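Local coordinates for probable glutathione S-transferase GSTU1 (Oryza sativa, PDB 1OYJ), which conjugates reduced glutathione to a wide range of hydrophobic electrophiles, as a tau-class transferase of the kind that detoxifies herbicides, at residues A174-Y177 against S178-R181; A195-A198 against R199-G202. All blocks are in the same frame, centred on the assembly; numbering follows the deposited sequence.

Contact 1 of 2, residues A174-Y177 against S178-R181; sequences AWFY and SYER
Tyr179 lays its ring over the backbone of Trp175 at the start of helix 176-183. Trp175 O stands 3.3 Å above the plane of the Tyr179 ring, offset toward the rim, while Trp175 CB meets Tyr179 CZ farther along at 3.7 Å. Tyr179 N donates to Trp175 O at 2.9 Å. On the same packed side, Phe176 crosses the tyrosine obliquely, its CD1 3.9 Å from Tyr179 CD2. Leu115, Leu122 and Trp123 of helix 97-124 and Met137 of helix 127-148 close round the Tyr179 side chain. A serine in place of Tyr179 would probably open a gap between these helices and leave Trp175 CB and the Phe176 ring without their partner. Water 1 bridges the two segments, donating to Ala174 O at 2.8 Å and accepting from Ser178 OG; both residues are buried.

The partly exposed side begins at Tyr177, whose CG is anti to the backbone N (chi1 173°) and whose ring runs alongside the exposed Arg181 and also meets Tyr218 edge-to-face. Arg181 CG makes a CH-pi contact 4.0 Å from the Tyr177 ring centroid, and the guanidinium plane is turned 27° from the ring. The first turn of the helix thus sets aromatic packing and a water bridge between buried residues against a partly exposed ring beside an exposed arginine.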
ATOM      1  N   ALA A 174      18.025  -7.757  -8.634  1.00 17.66           N
ATOM      2  CA  ALA A 174      18.952  -7.213  -9.577  1.00 18.68           C
ATOM      3  C   ALA A 174      19.795  -6.015  -9.052  1.00 18.42           C
ATOM      4  O   ALA A 174      20.779  -5.653  -9.696  1.00 17.88           O
ATOM      5  CB  ALA A 174      18.261  -6.768 -10.830  1.00 19.81           C
ATOM      6  N   TRP A 175      19.376  -5.458  -7.930  1.00 18.27           N
ATOM      7  CA  TRP A 175      20.053  -4.383  -7.241  1.00 17.71           C
ATOM      8  C   TRP A 175      20.870  -4.900  -6.088  1.00 19.48           C
ATOM      9  O   TRP A 175      21.567  -4.109  -5.439  1.00 21.40           O
ATOM     10  CB  TRP A 175      19.003  -3.363  -6.751  1.00 19.20           C
ATOM     11  CG  TRP A 175      18.153  -2.789  -7.825  1.00 16.73           C
ATOM     12  CD1 TRP A 175      17.298  -3.425  -8.574  1.00 19.63           C
ATOM     13  CD2 TRP A 175      18.119  -1.427  -8.273  1.00 21.41           C
ATOM     14  NE1 TRP A 175      16.688  -2.577  -9.460  1.00 16.92           N
ATOM     15  CE2 TRP A 175      17.184  -1.339  -9.286  1.00 19.40           C
ATOM     16  CE3 TRP A 175      18.775  -0.283  -7.908  1.00 22.26           C
ATOM     17  CZ2 TRP A 175      16.875  -0.145  -9.927  1.00 23.36           C
ATOM     18  CZ3 TRP A 175      18.494   0.873  -8.597  1.00 21.39           C
ATOM     19  CH2 TRP A 175      17.551   0.933  -9.554  1.00 21.36           C
ATOM     20  N   PHE A 176      20.821  -6.199  -5.788  1.00 18.69           N
ATOM     21  CA  PHE A 176      21.518  -6.671  -4.588  1.00 20.37           C
ATOM     22  C   PHE A 176      23.033  -6.331  -4.689  1.00 19.99           C
ATOM     23  O   PHE A 176      23.652  -5.849  -3.755  1.00 19.10           O
ATOM     24  CB  PHE A 176      21.330  -8.162  -4.307  1.00 21.95           C
ATOM     25  CG  PHE A 176      19.991  -8.526  -3.651  1.00 20.93           C
ATOM     26  CD1 PHE A 176      19.026  -7.568  -3.380  1.00 19.67           C
ATOM     27  CD2 PHE A 176      19.708  -9.857  -3.376  1.00 22.85           C
ATOM     28  CE1 PHE A 176      17.830  -7.918  -2.838  1.00 22.20           C
ATOM     29  CE2 PHE A 176      18.468 -10.166  -2.748  1.00 20.43           C
ATOM     30  CZ  PHE A 176      17.570  -9.229  -2.540  1.00 21.34           C
ATOM     31  N   TYR A 177      23.565  -6.500  -5.879  1.00 19.87           N
ATOM     32  CA  TYR A 177      24.982  -6.289  -6.131  1.00 19.48           C
ATOM     33  C   TYR A 177      25.330  -4.871  -5.826  1.00 19.40           C
ATOM     34  O   TYR A 177      26.307  -4.644  -5.139  1.00 18.58           O
ATOM     35  CB  TYR A 177      25.382  -6.717  -7.567  1.00 20.27           C
ATOM     36  CG  TYR A 177      26.831  -6.353  -7.922  1.00 23.22           C
ATOM     37  CD1 TYR A 177      27.916  -7.026  -7.340  1.00 25.78           C
ATOM     38  CD2 TYR A 177      27.115  -5.325  -8.795  1.00 25.62           C
ATOM     39  CE1 TYR A 177      29.294  -6.673  -7.659  1.00 29.55           C
ATOM     40  CE2 TYR A 177      28.448  -4.994  -9.134  1.00 27.81           C
ATOM     41  CZ  TYR A 177      29.538  -5.668  -8.558  1.00 31.87           C
ATOM     42  OH  TYR A 177      30.863  -5.330  -8.868  1.00 35.92           O
ATOM     43  N   SER A 178      24.517  -3.933  -6.304  1.00 18.30           N
ATOM     44  CA  SER A 178      24.698  -2.536  -6.048  1.00 19.37           C
ATOM     45  C   SER A 178      24.578  -2.204  -4.541  1.00 20.40           C
ATOM     46  O   SER A 178      25.324  -1.355  -4.052  1.00 20.66           O
ATOM     47  CB  SER A 178      23.692  -1.710  -6.872  1.00 19.62           C
ATOM     48  OG  SER A 178      23.895  -1.875  -8.266  1.00 21.85           O
ATOM     49  N   TYR A 179      23.674  -2.874  -3.845  1.00 19.91           N
ATOM     50  CA  TYR A 179      23.544  -2.662  -2.409  1.00 21.28           C
ATOM     51  C   TYR A 179      24.818  -3.116  -1.739  1.00 21.89           C
ATOM     52  O   TYR A 179      25.263  -2.456  -0.801  1.00 22.62           O
ATOM     53  CB  TYR A 179      22.416  -3.470  -1.786  1.00 21.03           C
ATOM     54  CG  TYR A 179      21.020  -3.153  -2.289  1.00 20.93           C
ATOM     55  CD1 TYR A 179      20.729  -1.997  -2.921  1.00 20.63           C
ATOM     56  CD2 TYR A 179      20.019  -4.004  -2.062  1.00 24.92           C
ATOM     57  CE1 TYR A 179      19.448  -1.761  -3.393  1.00 21.01           C
ATOM     58  CE2 TYR A 179      18.767  -3.752  -2.484  1.00 24.56           C
ATOM     59  CZ  TYR A 179      18.498  -2.652  -3.157  1.00 22.46           C
ATOM     60  OH  TYR A 179      17.173  -2.454  -3.572  1.00 27.31           O
ATOM     61  N   GLU A 180      25.362  -4.242  -2.219  1.00 22.07           N
ATOM     62  CA  GLU A 180      26.619  -4.792  -1.711  1.00 23.09           C
ATOM     63  C   GLU A 180      27.797  -3.895  -1.830  1.00 23.21           C
ATOM     64  O   GLU A 180      28.529  -3.658  -0.823  1.00 21.95           O
ATOM     65  CB  GLU A 180      26.988  -6.172  -2.296  1.00 24.11           C
ATOM     66  CG  GLU A 180      26.078  -7.272  -1.798  1.00 23.23           C
ATOM     67  CD  GLU A 180      26.253  -8.610  -2.496  1.00 24.78           C
ATOM     68  OE1 GLU A 180      26.741  -8.648  -3.630  1.00 26.61           O
ATOM     69  OE2 GLU A 180      25.935  -9.614  -1.871  1.00 28.86           O
ATOM     70  N   ARG A 181      27.966  -3.332  -3.010  1.00 24.05           N
ATOM     71  CA  ARG A 181      29.112  -2.505  -3.224  1.00 25.76           C
ATOM     72  C   ARG A 181      28.949  -1.173  -2.504  1.00 24.89           C
ATOM     73  O   ARG A 181      29.895  -0.664  -1.930  1.00 22.24           O
ATOM     74  CB  ARG A 181      29.322  -2.289  -4.738  1.00 27.11           C
ATOM     75  CG  ARG A 181      29.691  -3.602  -5.456  1.00 33.33           C
ATOM     76  CD  ARG A 181      30.754  -3.510  -6.433  1.00 40.32           C
ATOM     77  NE  ARG A 181      32.055  -3.094  -5.915  1.00 43.19           N
ATOM     78  CZ  ARG A 181      32.813  -2.183  -6.516  1.00 49.44           C
ATOM     79  NH1 ARG A 181      34.015  -1.870  -6.044  1.00 50.64           N
ATOM     80  NH2 ARG A 181      32.364  -1.561  -7.600  1.00 51.27           N
TER
HETATM   81  O   HOH W   1      23.167  -4.423  -9.097  1.00 28.68           O

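Contact 2 of 2, residues A195-A198 against R199-G202; sequences AAWA and RRCG
Cys201 sets its sulfur over one face of the Trp197 indole, one turn back along helix 192-201. From Cys201 CB, 3.5 Å from Trp197 O, the thiol rises with SG anti to its own carbonyl carbon (chi1 -69°). There Cys201 SG lies 3.6 Å from the centroid of the five-membered ring of Trp197, a sulfur-aromatic contact displaced toward the rim. SG sits closest to the nitrogen side of the indole, 3.3 Å from Trp197 NE1 and 3.4 Å from Trp197 CE2. The backbone closes the same turn, since Cys201 N donates to Trp197 O with an N-H...O angle of 176°.

Both arginines fold back over the preceding turn. The guanidinium of Arg199 lies with one face on the backbone of Ala195 and Ala196, NH2 3.5 Å from Ala196 CA, while NH1 forms a salt bridge with Glu188. In Arg200 a bend at chi3 folds the guanidinium back, one face over Ala196 O; its NH1 comes 3.5 Å from Trp197 CA, lies near the edge of the indole ring and donates to Glu152 O. Arg199 NH2 and Arg200 NH2 approach Ala196 CB from either side, each at 3.7 Å, and the small size of this side chain probably helps both to fit.

The indole points into the domain, where Trp197 NE1 hydrogen-bonds Asp166 OD1 of helix 164-169 and Phe154 meets the ring edge-to-face, while Ala195 rests on helix 187-190.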
ATOM      1  N   ALA A 195      19.642 -15.002  -0.469  1.00 18.91           N
ATOM      2  CA  ALA A 195      20.487 -15.118  -1.633  1.00 20.31           C
ATOM      3  C   ALA A 195      20.154 -16.372  -2.486  1.00 19.21           C
ATOM      4  O   ALA A 195      20.133 -16.294  -3.690  1.00 18.45           O
ATOM      5  CB  ALA A 195      21.980 -15.127  -1.202  1.00 20.46           C
ATOM      6  N   ALA A 196      19.851 -17.485  -1.806  1.00 17.89           N
ATOM      7  CA  ALA A 196      19.492 -18.731  -2.442  1.00 17.56           C
ATOM      8  C   ALA A 196      18.150 -18.548  -3.121  1.00 17.73           C
ATOM      9  O   ALA A 196      17.983 -18.981  -4.258  1.00 16.11           O
ATOM     10  CB  ALA A 196      19.379 -19.859  -1.374  1.00 16.89           C
ATOM     11  N   TRP A 197      17.236 -17.870  -2.420  1.00 15.43           N
ATOM     12  CA  TRP A 197      15.940 -17.546  -3.036  1.00 17.39           C
ATOM     13  C   TRP A 197      16.146 -16.688  -4.320  1.00 15.81           C
ATOM     14  O   TRP A 197      15.526 -16.979  -5.383  1.00 15.56           O
ATOM     15  CB  TRP A 197      14.990 -16.849  -2.055  1.00 16.96           C
ATOM     16  CG  TRP A 197      13.782 -16.251  -2.662  1.00 17.81           C
ATOM     17  CD1 TRP A 197      12.581 -16.836  -2.888  1.00 18.85           C
ATOM     18  CD2 TRP A 197      13.658 -14.920  -3.098  1.00 16.10           C
ATOM     19  NE1 TRP A 197      11.742 -15.937  -3.495  1.00 18.17           N
ATOM     20  CE2 TRP A 197      12.369 -14.744  -3.571  1.00 16.04           C
ATOM     21  CE3 TRP A 197      14.503 -13.833  -3.041  1.00 15.95           C
ATOM     22  CZ2 TRP A 197      11.930 -13.562  -4.113  1.00 19.33           C
ATOM     23  CZ3 TRP A 197      14.074 -12.660  -3.491  1.00 19.70           C
ATOM     24  CH2 TRP A 197      12.775 -12.509  -4.030  1.00 19.41           C
ATOM     25  N   ALA A 198      17.034 -15.706  -4.240  1.00 16.36           N
ATOM     26  CA  ALA A 198      17.279 -14.854  -5.421  1.00 17.89           C
ATOM     27  C   ALA A 198      17.850 -15.717  -6.580  1.00 17.30           C
ATOM     28  O   ALA A 198      17.436 -15.613  -7.725  1.00 15.92           O
ATOM     29  CB  ALA A 198      18.205 -13.680  -5.072  1.00 17.71           C
ATOM     30  N   ARG A 199      18.715 -16.696  -6.261  1.00 17.39           N
ATOM     31  CA  ARG A 199      19.301 -17.543  -7.337  1.00 19.47           C
ATOM     32  C   ARG A 199      18.206 -18.440  -7.969  1.00 19.99           C
ATOM     33  O   ARG A 199      18.124 -18.608  -9.188  1.00 21.81           O
ATOM     34  CB  ARG A 199      20.452 -18.415  -6.811  1.00 19.49           C
ATOM     35  CG  ARG A 199      21.712 -17.680  -6.560  1.00 20.32           C
ATOM     36  CD  ARG A 199      22.884 -18.549  -6.203  1.00 22.33           C
ATOM     37  NE  ARG A 199      22.653 -19.472  -5.087  1.00 23.79           N
ATOM     38  CZ  ARG A 199      22.907 -19.185  -3.817  1.00 20.75           C
ATOM     39  NH1 ARG A 199      23.332 -17.997  -3.471  1.00 21.49           N
ATOM     40  NH2 ARG A 199      22.739 -20.087  -2.889  1.00 23.45           N
ATOM     41  N   ARG A 200      17.344 -19.004  -7.132  1.00 20.38           N
ATOM     42  CA  ARG A 200      16.216 -19.863  -7.589  1.00 21.34           C
ATOM     43  C   ARG A 200      15.279 -19.039  -8.528  1.00 21.75           C
ATOM     44  O   ARG A 200      15.002 -19.396  -9.637  1.00 19.46           O
ATOM     45  CB  ARG A 200      15.449 -20.289  -6.327  1.00 21.75           C
ATOM     46  CG  ARG A 200      14.108 -21.075  -6.398  1.00 29.11           C
ATOM     47  CD  ARG A 200      13.688 -21.671  -4.930  1.00 36.94           C
ATOM     48  NE  ARG A 200      14.857 -21.941  -4.105  1.00 33.04           N
ATOM     49  CZ  ARG A 200      15.186 -21.396  -2.930  1.00 30.70           C
ATOM     50  NH1 ARG A 200      14.389 -20.628  -2.216  1.00 25.53           N
ATOM     51  NH2 ARG A 200      16.359 -21.752  -2.391  1.00 33.73           N
ATOM     52  N   CYS A 201      14.854 -17.878  -8.044  1.00 20.18           N
ATOM     53  CA  CYS A 201      14.025 -17.027  -8.846  1.00 20.78           C
ATOM     54  C   CYS A 201      14.719 -16.690 -10.193  1.00 21.02           C
ATOM     55  O   CYS A 201      14.053 -16.601 -11.231  1.00 20.70           O
ATOM     56  CB  CYS A 201      13.617 -15.776  -8.086  1.00 21.57           C
ATOM     57  SG  CYS A 201      12.462 -16.126  -6.699  1.00 23.94           S
ATOM     58  N   GLY A 202      16.028 -16.536 -10.143  1.00 20.64           N
ATOM     59  CA  GLY A 202      16.784 -16.084 -11.281  1.00 23.54           C
ATOM     60  C   GLY A 202      16.815 -17.078 -12.435  1.00 24.10           C
ATOM     61  O   GLY A 202      17.318 -16.767 -13.509  1.00 26.88           O
TER

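How the contacts relate
Contact 1 comes first along the chain, at the start of helix 176-183; contact 2 follows on helix 192-201, with the short helix 187-190 between them. Both belong to the all-helical C-terminal domain, and their centres lie 14 Å apart. They meet directly where Phe176 CE2 packs against Ala198 CB at 4.2 Å. Helix 187-190 links them further: Val187 serves both, its N bonding Glu180 and its side chain touching Ala195, whereas Glu188 serves contact 2, through Arg199 and Ala195. Their surroundings differ. Trp175 of contact 1 comes within about 7 Å of bound glutathione, side chain to ligand, whereas contact 2 lies away from the annotated sites and ties its helix into the domain.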